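Long-range contacts in sarcoplasmic calcium-binding protein (Branchiostoma lanceolatum, PDB 2SAS), which binds calcium ions through EF-hands and seems to be more abundant in fast-contracting muscles, though no functional relationship follows from this distribution: residues 8-13 against 167-172; 16-21 against 32-37; 105-110 against 160-165; 122-127 against 143-148. All blocks are in the same frame, centred on the assembly; numbering follows the deposited sequence.

Helix 4-18 and helix 158-170 meet each other in contact 1, and each goes on to a further contact, the first to contact 2 and the second to contact 3. Phe17 of contact 2 joins them: its ring packs on Phe12 and Leu168 of contact 1 and on Leu110 and Tyr165 of contact 3, while Phe17 O lies 2.9 Å from Arg106 NH1, a probable hydrogen bond. Contact 4 meets contact 3 where Leu164 CD1 lies 3.5 Å from Ile148 CG2. Contacts 2 and 4, with centres about 24 Å apart, each hold ligands of a different calcium ion. Contact 1 is more remote, the Thr13 side chain being about 13 Å from a calcium.

Contact 1: residues 8-13 against 167-172; sequences QKIKFT and RLLTSP
Lys9 and Leu168 bring their CA atoms to 6.4 Å, and one residue further along each segment the CA atoms of Ile10 and Leu169 come to 6.3 Å. The entering helix of EF-hand 1 thus lies against the last turn of helix 158-170, the closing helix of EF-hand 4, and the contact joins the first and the last of the four EF-hands. Lys9 suits the place because its long aliphatic chain can run past Leu168 in the opposite direction, Lys9 CB 3.5 Å from Leu168 CD2, before its charge reaches the end of the helix. A bend at chi3 (-53°) turns NZ toward the carbonyls there: Lys9 NZ donates to Ser171 O at 2.7 Å, the donor a little out of the carbonyl plane, and weakly to Arg167 O. A positive charge here would be expected to interact favourably with the negative end of the helix dipole. With a methionine in its place the apolar stem could remain, but Ser171 O would probably lose its donor and the helix end its neighbouring charge. Trp79 and Tyr82 of helix 79-91 pack on Ile10, and Phe12 stacks on Phe16 and is touched by Gln137 of the second subunit. Thr13 divides its branches between two tasks. Thr13 OG1 donates to Ile10 O at 2.9 Å and also bonds to Tyr82 OH, whereas CG2, lying anti to the carbonyl carbon, is aimed at the leucines. Thr13 CG2 meets Leu168 tip to tip, 3.4 Å from Leu168 CD1, and lies 3.7 Å from Leu169 CD2.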
# COMPACT_ATOMS: atom_id res chain seq x y z
N GLN A 8 9.54 7.36 3.97
CA GLN A 8 8.36 6.49 3.78
C GLN A 8 7.59 6.92 2.52
O GLN A 8 7.20 6.07 1.69
CB GLN A 8 7.49 6.56 5.00
CG GLN A 8 6.40 5.57 5.25
CD GLN A 8 5.54 5.96 6.45
OE1 GLN A 8 6.01 6.29 7.55
NE2 GLN A 8 4.24 5.89 6.16
N LYS A 9 7.37 8.21 2.39
CA LYS A 9 6.62 8.85 1.31
C LYS A 9 7.48 8.83 0.07
O LYS A 9 6.91 8.74 -1.03
CB LYS A 9 6.14 10.28 1.61
CG LYS A 9 5.50 10.39 3.00
CD LYS A 9 5.06 11.80 3.31
CE LYS A 9 6.20 12.82 3.10
NZ LYS A 9 5.90 14.16 3.61
N ILE A 10 8.79 8.98 0.23
CA ILE A 10 9.68 8.88 -0.94
C ILE A 10 9.60 7.44 -1.50
O ILE A 10 9.47 7.19 -2.70
CB ILE A 10 11.11 9.42 -0.69
CG1 ILE A 10 11.03 10.98 -0.51
CG2 ILE A 10 11.96 9.13 -1.94
CD1 ILE A 10 12.16 11.62 0.34
N LYS A 11 9.62 6.47 -0.63
CA LYS A 11 9.50 5.07 -1.07
C LYS A 11 8.18 4.97 -1.85
O LYS A 11 8.13 4.46 -2.98
CB LYS A 11 9.61 4.09 0.07
CG LYS A 11 9.77 2.60 -0.32
CD LYS A 11 10.81 2.42 -1.44
CE LYS A 11 11.23 0.96 -1.49
NZ LYS A 11 10.15 0.13 -2.12
N PHE A 12 7.11 5.52 -1.25
CA PHE A 12 5.79 5.55 -1.85
C PHE A 12 5.82 6.00 -3.28
O PHE A 12 5.25 5.27 -4.13
CB PHE A 12 4.77 6.34 -1.05
CG PHE A 12 3.37 6.33 -1.58
CD1 PHE A 12 2.94 7.26 -2.51
CD2 PHE A 12 2.47 5.35 -1.11
CE1 PHE A 12 1.61 7.26 -2.96
CE2 PHE A 12 1.14 5.35 -1.55
CZ PHE A 12 0.72 6.30 -2.47
N THR A 13 6.39 7.12 -3.61
CA THR A 13 6.47 7.57 -5.03
C THR A 13 7.35 6.69 -5.88
O THR A 13 7.14 6.53 -7.13
CB THR A 13 6.94 9.08 -5.04
OG1 THR A 13 8.34 9.08 -4.63
CG2 THR A 13 6.12 9.95 -4.07
N ARG A 167 3.91 18.52 -1.23
CA ARG A 167 3.91 18.22 0.22
C ARG A 167 4.19 16.76 0.50
O ARG A 167 4.73 16.49 1.60
CB ARG A 167 2.61 18.65 0.87
CG ARG A 167 2.38 20.17 0.80
CD ARG A 167 0.94 20.30 1.28
NE ARG A 167 0.62 21.69 1.54
CZ ARG A 167 0.85 22.24 2.75
NH1 ARG A 167 1.33 21.45 3.72
NH2 ARG A 167 0.55 23.51 2.97
N LEU A 168 3.80 15.92 -0.40
CA LEU A 168 4.00 14.47 -0.30
C LEU A 168 5.52 14.19 -0.37
O LEU A 168 6.05 13.33 0.29
CB LEU A 168 3.32 13.80 -1.52
CG LEU A 168 2.98 12.34 -1.50
CD1 LEU A 168 3.43 11.63 -2.80
CD2 LEU A 168 3.59 11.58 -0.33
N LEU A 169 6.15 14.91 -1.29
CA LEU A 169 7.58 14.76 -1.55
C LEU A 169 8.43 15.45 -0.46
O LEU A 169 9.51 14.90 -0.12
CB LEU A 169 7.88 15.21 -2.97
CG LEU A 169 8.03 14.22 -4.10
CD1 LEU A 169 8.94 13.04 -3.76
CD2 LEU A 169 6.64 13.64 -4.43
N THR A 170 8.02 16.59 0.04
CA THR A 170 8.90 17.30 0.99
C THR A 170 8.61 17.52 2.42
O THR A 170 9.64 17.61 3.20
CB THR A 170 9.28 18.67 0.28
OG1 THR A 170 8.05 19.43 0.23
CG2 THR A 170 9.86 18.44 -1.13
N SER A 171 7.39 17.49 2.91
CA SER A 171 7.13 17.80 4.32
C SER A 171 7.75 16.79 5.27
O SER A 171 7.68 15.59 5.03
CB SER A 171 5.64 17.90 4.65
OG SER A 171 5.03 18.68 3.63
N PRO A 172 8.25 17.37 6.35
CA PRO A 172 8.84 16.55 7.41
C PRO A 172 7.75 16.13 8.36
O PRO A 172 8.07 15.48 9.37
CB PRO A 172 9.90 17.50 7.98
CG PRO A 172 9.26 18.83 7.91
CD PRO A 172 8.40 18.80 6.65

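Contact 2: residues 16-21 against 32-37. With CA (calcium ion), chain B.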
# COMPACT_ATOMS: atom_id res chain seq x y z
N PHE A 16 4.90 3.42 -6.48
CA PHE A 16 3.59 3.62 -7.10
C PHE A 16 3.64 4.53 -8.28
O PHE A 16 2.84 4.42 -9.22
CB PHE A 16 2.61 4.20 -6.04
CG PHE A 16 2.20 3.12 -5.08
CD1 PHE A 16 3.12 2.62 -4.17
CD2 PHE A 16 0.91 2.61 -5.16
CE1 PHE A 16 2.75 1.56 -3.31
CE2 PHE A 16 0.52 1.57 -4.31
CZ PHE A 16 1.45 1.04 -3.43
N PHE A 17 4.53 5.47 -8.30
CA PHE A 17 4.54 6.43 -9.42
C PHE A 17 5.65 6.12 -10.41
O PHE A 17 5.57 6.75 -11.48
CB PHE A 17 4.67 7.83 -8.90
CG PHE A 17 3.76 8.38 -7.88
CD1 PHE A 17 2.53 7.73 -7.56
CD2 PHE A 17 4.05 9.63 -7.32
CE1 PHE A 17 1.66 8.32 -6.65
CE2 PHE A 17 3.17 10.21 -6.40
CZ PHE A 17 1.96 9.56 -6.08
N LEU A 18 6.61 5.27 -10.10
CA LEU A 18 7.68 5.09 -11.12
C LEU A 18 8.04 3.65 -11.45
O LEU A 18 8.19 3.42 -12.66
CB LEU A 18 8.92 5.91 -10.71
CG LEU A 18 8.89 7.41 -10.87
CD1 LEU A 18 9.83 8.01 -9.83
CD2 LEU A 18 9.33 7.86 -12.27
N ASP A 19 8.20 2.84 -10.44
CA ASP A 19 8.60 1.43 -10.59
C ASP A 19 7.36 0.61 -10.93
O ASP A 19 6.85 -0.19 -10.13
CB ASP A 19 9.41 0.95 -9.38
CG ASP A 19 9.92 -0.47 -9.56
OD1 ASP A 19 10.24 -0.85 -10.72
OD2 ASP A 19 10.02 -1.25 -8.59
N MET A 20 6.89 0.81 -12.15
CA MET A 20 5.67 0.13 -12.66
C MET A 20 5.79 -1.39 -12.65
O MET A 20 4.82 -2.04 -12.26
CB MET A 20 5.33 0.61 -14.06
CG MET A 20 5.23 2.10 -14.08
SD MET A 20 3.69 2.56 -13.19
CE MET A 20 4.34 2.89 -11.55
N ASN A 21 6.96 -1.90 -13.03
CA ASN A 21 7.18 -3.34 -13.07
C ASN A 21 7.64 -3.92 -11.74
O ASN A 21 8.04 -5.11 -11.76
CB ASN A 21 8.13 -3.74 -14.20
CG ASN A 21 9.51 -3.14 -14.05
OD1 ASN A 21 9.99 -2.95 -12.92
ND2 ASN A 21 10.18 -2.89 -15.20
N GLU A 32 8.02 2.33 -20.35
CA GLU A 32 7.32 1.63 -21.44
C GLU A 32 6.01 1.08 -20.86
O GLU A 32 4.96 1.02 -21.52
CB GLU A 32 8.12 0.52 -22.09
CG GLU A 32 9.43 0.80 -22.87
CD GLU A 32 10.31 -0.41 -23.10
OE1 GLU A 32 10.56 -1.23 -22.22
OE2 GLU A 32 10.77 -0.56 -24.25
N ASP A 33 6.02 0.69 -19.59
CA ASP A 33 4.88 0.15 -18.86
C ASP A 33 3.81 1.22 -18.61
O ASP A 33 2.61 0.98 -18.39
CB ASP A 33 5.30 -0.44 -17.51
CG ASP A 33 5.84 -1.83 -17.49
OD1 ASP A 33 6.38 -2.24 -18.54
OD2 ASP A 33 5.80 -2.51 -16.43
N MET A 34 4.25 2.46 -18.59
CA MET A 34 3.29 3.57 -18.39
C MET A 34 2.46 3.68 -19.68
O MET A 34 1.23 3.86 -19.67
CB MET A 34 4.10 4.76 -18.02
CG MET A 34 4.60 4.60 -16.60
SD MET A 34 5.50 6.15 -16.27
CE MET A 34 6.67 5.56 -15.04
N MET A 35 3.17 3.57 -20.79
CA MET A 35 2.70 3.63 -22.16
C MET A 35 1.76 2.48 -22.43
O MET A 35 0.66 2.66 -22.98
CB MET A 35 3.84 3.64 -23.17
CG MET A 35 4.37 5.02 -23.37
SD MET A 35 3.04 6.13 -23.94
CE MET A 35 2.66 5.26 -25.50
N THR A 36 2.20 1.30 -22.04
CA THR A 36 1.34 0.12 -22.14
C THR A 36 0.05 0.40 -21.36
O THR A 36 -1.01 0.03 -21.85
CB THR A 36 1.97 -1.20 -21.57
OG1 THR A 36 3.14 -1.41 -22.37
CG2 THR A 36 0.97 -2.39 -21.62
N ARG A 37 0.13 0.95 -20.20
CA ARG A 37 -1.05 1.24 -19.32
C ARG A 37 -2.00 2.17 -20.13
O ARG A 37 -3.18 1.84 -20.28
CB ARG A 37 -0.66 1.96 -18.08
CG ARG A 37 -0.91 1.44 -16.70
CD ARG A 37 0.35 1.68 -15.88
NE ARG A 37 0.19 1.74 -14.48
CZ ARG A 37 -0.17 0.82 -13.58
NH1 ARG A 37 -0.57 -0.40 -13.92
NH2 ARG A 37 -0.17 1.14 -12.27
CA CA B . 11.45 -1.13 -12.53
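The guanidinium of Arg37 is met obliquely by Met20, whose SD lies 3.8 Å from Arg37 NE; the two side chains cross at about a right angle. The carboxylate of Asp33 turns one oxygen to the loop, Asp33 OD2 resting 3.5 Å from Asn21 CB. Two further flat groups, the carboxylate of Asp19 and the amide of Asn21, serve the metal, Asp19 OD1 binding calcium at 2.2 Å and Asn21 OD1 at 2.4 Å. These are the first and third positions of the calcium loop of EF-hand 1, a helix-loop-helix unit, and Asp23, Ser25 and Asp30 supply further ligands; Asp19 OD2 accepts from Gly24 N and so is held inside the loop. Between these two ligands Met20 points toward the leaving helix. Met20 CB abuts Asp33 CB at 3.6 Å. Met20 CG, anti to the carbonyl carbon, meets Met34 CG at 3.6 Å, the two side chains again crossing; beyond it the bends at chi2 and chi3 lead SD past Arg37 NE. Met34 instead stays extended beyond CG (chi2 -178°), which carries Met34 CE across to Leu18 O, 3.5 Å away. An unbranched methionine suits each place, since one chain can bend past a neighbour while the other runs straight to the loop. Were Met20 an alanine, Met34 CG would probably lose its neighbour and the Arg37 side chain would be freer to turn. Met34 also packs against Arg106 and Phe109 of helix 103-114, which thereby abuts EF-hand 1.

Contact 3: residues 105-110 against 160-165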
# COMPACT_ATOMS: atom_id res chain seq x y z
N ASN A 105 6.80 16.64 -15.35
CA ASN A 105 6.07 15.78 -16.30
C ASN A 105 5.31 14.69 -15.52
O ASN A 105 4.31 14.16 -16.04
CB ASN A 105 6.90 15.16 -17.41
CG ASN A 105 5.97 14.44 -18.41
OD1 ASN A 105 5.44 15.14 -19.30
ND2 ASN A 105 5.79 13.12 -18.33
N ARG A 106 5.83 14.36 -14.36
CA ARG A 106 5.21 13.31 -13.50
C ARG A 106 3.91 13.90 -12.95
O ARG A 106 2.89 13.16 -13.04
CB ARG A 106 6.15 12.75 -12.48
CG ARG A 106 5.81 11.65 -11.50
CD ARG A 106 6.09 10.27 -12.06
NE ARG A 106 5.99 10.39 -13.51
CZ ARG A 106 5.40 9.49 -14.30
NH1 ARG A 106 5.03 8.32 -13.80
NH2 ARG A 106 5.25 9.75 -15.60
N ILE A 107 3.92 15.13 -12.45
CA ILE A 107 2.73 15.79 -11.91
C ILE A 107 1.52 15.76 -12.84
O ILE A 107 0.51 15.17 -12.42
CB ILE A 107 2.99 17.17 -11.26
CG1 ILE A 107 3.77 17.02 -9.92
CG2 ILE A 107 1.71 18.03 -11.02
CD1 ILE A 107 4.76 18.27 -9.76
N PRO A 108 1.56 16.30 -14.04
CA PRO A 108 0.42 16.30 -14.98
C PRO A 108 -0.02 14.93 -15.41
O PRO A 108 -1.23 14.64 -15.57
CB PRO A 108 0.90 17.12 -16.18
CG PRO A 108 2.40 16.96 -16.14
CD PRO A 108 2.71 17.06 -14.62
N PHE A 109 0.98 14.08 -15.57
CA PHE A 109 0.72 12.67 -15.99
C PHE A 109 -0.10 11.98 -14.93
O PHE A 109 -1.13 11.27 -15.18
CB PHE A 109 2.04 12.01 -16.41
CG PHE A 109 1.93 10.58 -16.80
CD1 PHE A 109 2.03 9.57 -15.83
CD2 PHE A 109 1.65 10.27 -18.14
CE1 PHE A 109 1.85 8.23 -16.22
CE2 PHE A 109 1.50 8.94 -18.53
CZ PHE A 109 1.61 7.94 -17.56
N LEU A 110 0.31 12.11 -13.68
CA LEU A 110 -0.42 11.54 -12.55
C LEU A 110 -1.79 12.20 -12.43
O LEU A 110 -2.79 11.50 -12.24
CB LEU A 110 0.37 11.80 -11.27
CG LEU A 110 1.15 10.64 -10.67
CD1 LEU A 110 1.35 9.57 -11.72
CD2 LEU A 110 2.42 11.24 -10.12
N ARG A 160 -4.18 22.23 -7.40
CA ARG A 160 -4.38 21.68 -6.05
C ARG A 160 -3.46 20.44 -5.95
O ARG A 160 -2.78 20.31 -4.94
CB ARG A 160 -5.81 21.25 -5.79
CG ARG A 160 -6.29 21.58 -4.39
CD ARG A 160 -5.45 21.01 -3.34
NE ARG A 160 -5.41 21.83 -2.10
CZ ARG A 160 -5.60 21.20 -0.94
NH1 ARG A 160 -5.97 19.91 -1.07
NH2 ARG A 160 -5.51 21.67 0.26
N TYR A 161 -3.46 19.71 -7.04
CA TYR A 161 -2.69 18.51 -7.24
C TYR A 161 -1.19 18.78 -6.95
O TYR A 161 -0.65 18.11 -6.06
CB TYR A 161 -2.85 17.84 -8.64
CG TYR A 161 -2.15 16.51 -8.52
CD1 TYR A 161 -2.75 15.45 -7.84
CD2 TYR A 161 -0.87 16.32 -9.05
CE1 TYR A 161 -2.13 14.21 -7.76
CE2 TYR A 161 -0.22 15.09 -8.95
CZ TYR A 161 -0.84 14.05 -8.29
OH TYR A 161 -0.15 12.88 -8.14
N LYS A 162 -0.65 19.69 -7.70
CA LYS A 162 0.67 20.23 -7.65
C LYS A 162 1.09 20.52 -6.18
O LYS A 162 2.20 20.15 -5.83
CB LYS A 162 0.83 21.57 -8.39
CG LYS A 162 0.82 21.44 -9.94
CD LYS A 162 1.01 22.80 -10.59
CE LYS A 162 0.97 22.74 -12.11
NZ LYS A 162 1.59 23.96 -12.69
N GLU A 163 0.21 21.15 -5.42
CA GLU A 163 0.47 21.55 -4.04
C GLU A 163 0.66 20.33 -3.16
O GLU A 163 1.54 20.28 -2.30
CB GLU A 163 -0.65 22.41 -3.41
CG GLU A 163 -1.15 23.70 -4.03
CD GLU A 163 -2.38 24.34 -3.41
OE1 GLU A 163 -2.90 24.00 -2.35
OE2 GLU A 163 -2.89 25.27 -4.12
N LEU A 164 -0.25 19.37 -3.38
CA LEU A 164 -0.23 18.13 -2.60
C LEU A 164 0.94 17.26 -3.00
O LEU A 164 1.64 16.69 -2.14
CB LEU A 164 -1.60 17.51 -2.71
CG LEU A 164 -2.79 18.36 -2.28
CD1 LEU A 164 -4.06 17.72 -2.83
CD2 LEU A 164 -2.83 18.36 -0.75
N TYR A 165 1.20 17.18 -4.31
CA TYR A 165 2.37 16.36 -4.74
C TYR A 165 3.63 16.88 -4.01
O TYR A 165 4.31 16.08 -3.37
CB TYR A 165 2.47 16.26 -6.24
CG TYR A 165 3.62 15.48 -6.82
CD1 TYR A 165 4.86 16.12 -6.96
CD2 TYR A 165 3.52 14.19 -7.29
CE1 TYR A 165 5.95 15.48 -7.54
CE2 TYR A 165 4.60 13.50 -7.86
CZ TYR A 165 5.80 14.17 -8.02
OH TYR A 165 6.89 13.54 -8.58
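Ile107 and Tyr165 form the centre of this contact. Ile107 CG1 lies over one face of the phenol ring, 19° off the ring normal and offset toward the rim, with Tyr165 CD1 only 3.3 Å away: a close CH-pi contact. The beta-branched side chain serves two rings at once. CG1, anti to its own carbonyl carbon, covers Tyr165, while Ile107 CG2 points to the edge of Tyr161, in the ring plane and 3.7 Å from Tyr161 CD2; the same methyl touches Lys162 CG. Tyr161 and Tyr165 both hold CG opposite the backbone N, and this extends each ring from one helix toward the other. They are one turn apart, so Leu110 can approach both: Leu110 CB is 3.4 Å from Tyr161 OH and Leu110 CD2 is 3.9 Å from Tyr165 CE2. Arg106 lends only its stem, Arg106 CG lying 3.6 Å from Tyr165 OH, then bends at chi2 and chi3 so that its guanidinium leaves for Glu61, in a salt bridge, and for Phe17 O. Pro108 has no N-H to give to the preceding turn, and helix 105-110 is kinked there. The axes of the two segments pass 10.1 Å apart at 124°, wide enough for aromatic rings to fill the gap. Such an apolar interface, between the entering helix of EF-hand 3 and the closing helix of EF-hand 4, is typical of the core of paired EF-hands.

Contact 4: residues 122-127 against 143-148; sequences VDLEEF and AVYNVI. With CA (calcium ion), chain D.
Tyr145 enters the corner where the end of the third calcium loop runs into helix 124-130. Tyr145 OH donates to Val122 O at 2.8 Å, in the carbonyl plane and on a lone pair, while Leu124, partly exposed, lies over one ring face, Leu124 CB 4.2 Å from the Tyr145 centroid. The tight, buried part is beyond it: Phe127, its CG anti to the backbone N (chi1 -179°), extends toward helix 143-148, where Val144 CG1 is 3.6 Å from Phe127 CE2 and Ile148 CD1 sits over a face. Branched aliphatic side chains suit this ring because their methyls can meet it from different directions. The looser side is that of Asp123, partly exposed and little covered by the partner helix, with exposed Glu125 not far off. At the helix start Asp123 and Glu126 form a capping box, Asp123 OD1 accepting from Glu126 N at 3.1 Å and Glu126 OE1 from Asp123 N at 2.9 Å. Glu126 also chelates calcium with both oxygens, completing a site with Asp115, Ser117, Asp119 and Ile121. One carboxylate therefore joins the metal to the helix start, and the phenol bond to Val122 O, one residue before the N-cap, implies that EF-hand 4 is tethered directly to that calcium loop.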
# COMPACT_ATOMS: atom_id res chain seq x y z
N VAL A 122 -10.63 16.37 -10.09
CA VAL A 122 -10.78 14.91 -9.87
C VAL A 122 -11.92 14.97 -8.82
O VAL A 122 -11.73 15.60 -7.75
CB VAL A 122 -9.56 14.04 -9.55
CG1 VAL A 122 -8.24 14.66 -9.92
CG2 VAL A 122 -9.56 13.39 -8.19
N ASP A 123 -13.06 14.40 -9.22
CA ASP A 123 -14.20 14.49 -8.27
C ASP A 123 -14.03 13.31 -7.31
O ASP A 123 -13.02 12.61 -7.56
CB ASP A 123 -15.52 14.57 -8.99
CG ASP A 123 -15.80 13.43 -9.90
OD1 ASP A 123 -15.55 12.28 -9.58
OD2 ASP A 123 -16.27 13.69 -11.03
N LEU A 124 -14.94 13.19 -6.38
CA LEU A 124 -14.96 12.13 -5.37
C LEU A 124 -14.96 10.73 -5.95
O LEU A 124 -14.27 9.84 -5.43
CB LEU A 124 -16.19 12.40 -4.49
CG LEU A 124 -16.26 12.18 -3.01
CD1 LEU A 124 -17.70 11.72 -2.64
CD2 LEU A 124 -15.30 11.09 -2.57
N GLU A 125 -15.74 10.44 -6.97
CA GLU A 125 -15.78 9.10 -7.55
C GLU A 125 -14.44 8.78 -8.21
O GLU A 125 -13.95 7.65 -8.07
CB GLU A 125 -16.93 8.87 -8.46
CG GLU A 125 -16.85 8.14 -9.80
CD GLU A 125 -16.98 9.07 -10.98
OE1 GLU A 125 -17.99 9.82 -10.88
OE2 GLU A 125 -16.18 9.12 -11.91
N GLU A 126 -13.87 9.80 -8.85
CA GLU A 126 -12.54 9.62 -9.49
C GLU A 126 -11.51 9.34 -8.42
O GLU A 126 -10.72 8.38 -8.51
CB GLU A 126 -12.16 10.88 -10.29
CG GLU A 126 -13.19 11.16 -11.40
CD GLU A 126 -12.97 12.25 -12.32
OE1 GLU A 126 -12.51 13.31 -11.85
OE2 GLU A 126 -13.17 12.21 -13.54
N PHE A 127 -11.60 10.12 -7.33
CA PHE A 127 -10.67 9.95 -6.20
C PHE A 127 -10.82 8.53 -5.67
O PHE A 127 -9.81 7.84 -5.44
CB PHE A 127 -10.80 11.09 -5.17
CG PHE A 127 -9.83 10.88 -4.04
CD1 PHE A 127 -8.47 11.17 -4.29
CD2 PHE A 127 -10.23 10.35 -2.82
CE1 PHE A 127 -7.49 10.93 -3.33
CE2 PHE A 127 -9.29 10.14 -1.82
CZ PHE A 127 -7.91 10.41 -2.09
N ALA A 143 -14.11 11.68 3.80
CA ALA A 143 -13.31 12.47 4.75
C ALA A 143 -11.92 12.79 4.19
O ALA A 143 -11.35 13.81 4.55
CB ALA A 143 -13.14 11.78 6.08
N VAL A 144 -11.34 11.89 3.39
CA VAL A 144 -10.01 12.17 2.81
C VAL A 144 -10.23 13.24 1.75
O VAL A 144 -9.45 14.16 1.57
CB VAL A 144 -9.34 10.89 2.26
CG1 VAL A 144 -8.15 11.23 1.38
CG2 VAL A 144 -8.98 9.92 3.36
N TYR A 145 -11.33 13.10 1.03
CA TYR A 145 -11.62 14.12 -0.02
C TYR A 145 -11.87 15.49 0.58
O TYR A 145 -11.60 16.52 -0.05
CB TYR A 145 -12.84 13.66 -0.81
CG TYR A 145 -13.09 14.47 -2.04
CD1 TYR A 145 -12.27 14.14 -3.12
CD2 TYR A 145 -14.03 15.49 -2.17
CE1 TYR A 145 -12.39 14.81 -4.33
CE2 TYR A 145 -14.16 16.16 -3.42
CZ TYR A 145 -13.34 15.81 -4.45
OH TYR A 145 -13.37 16.41 -5.67
N ASN A 146 -12.40 15.56 1.79
CA ASN A 146 -12.66 16.86 2.44
C ASN A 146 -11.38 17.52 2.91
O ASN A 146 -11.32 18.77 3.00
CB ASN A 146 -13.81 16.73 3.46
CG ASN A 146 -15.14 16.93 2.71
OD1 ASN A 146 -15.67 18.05 2.57
ND2 ASN A 146 -15.70 15.87 2.16
N VAL A 147 -10.33 16.76 3.21
CA VAL A 147 -9.05 17.41 3.57
C VAL A 147 -8.52 18.04 2.29
O VAL A 147 -8.06 19.18 2.21
CB VAL A 147 -8.07 16.40 4.19
CG1 VAL A 147 -6.65 17.00 4.27
CG2 VAL A 147 -8.52 15.86 5.52
N ILE A 148 -8.64 17.28 1.17
CA ILE A 148 -8.17 17.83 -0.10
C ILE A 148 -8.92 19.07 -0.59
O ILE A 148 -8.34 20.05 -1.12
CB ILE A 148 -8.21 16.74 -1.22
CG1 ILE A 148 -7.63 15.39 -0.70
CG2 ILE A 148 -7.48 17.29 -2.47
CD1 ILE A 148 -7.55 14.30 -1.83
CA CA D . -12.74 14.62 -13.63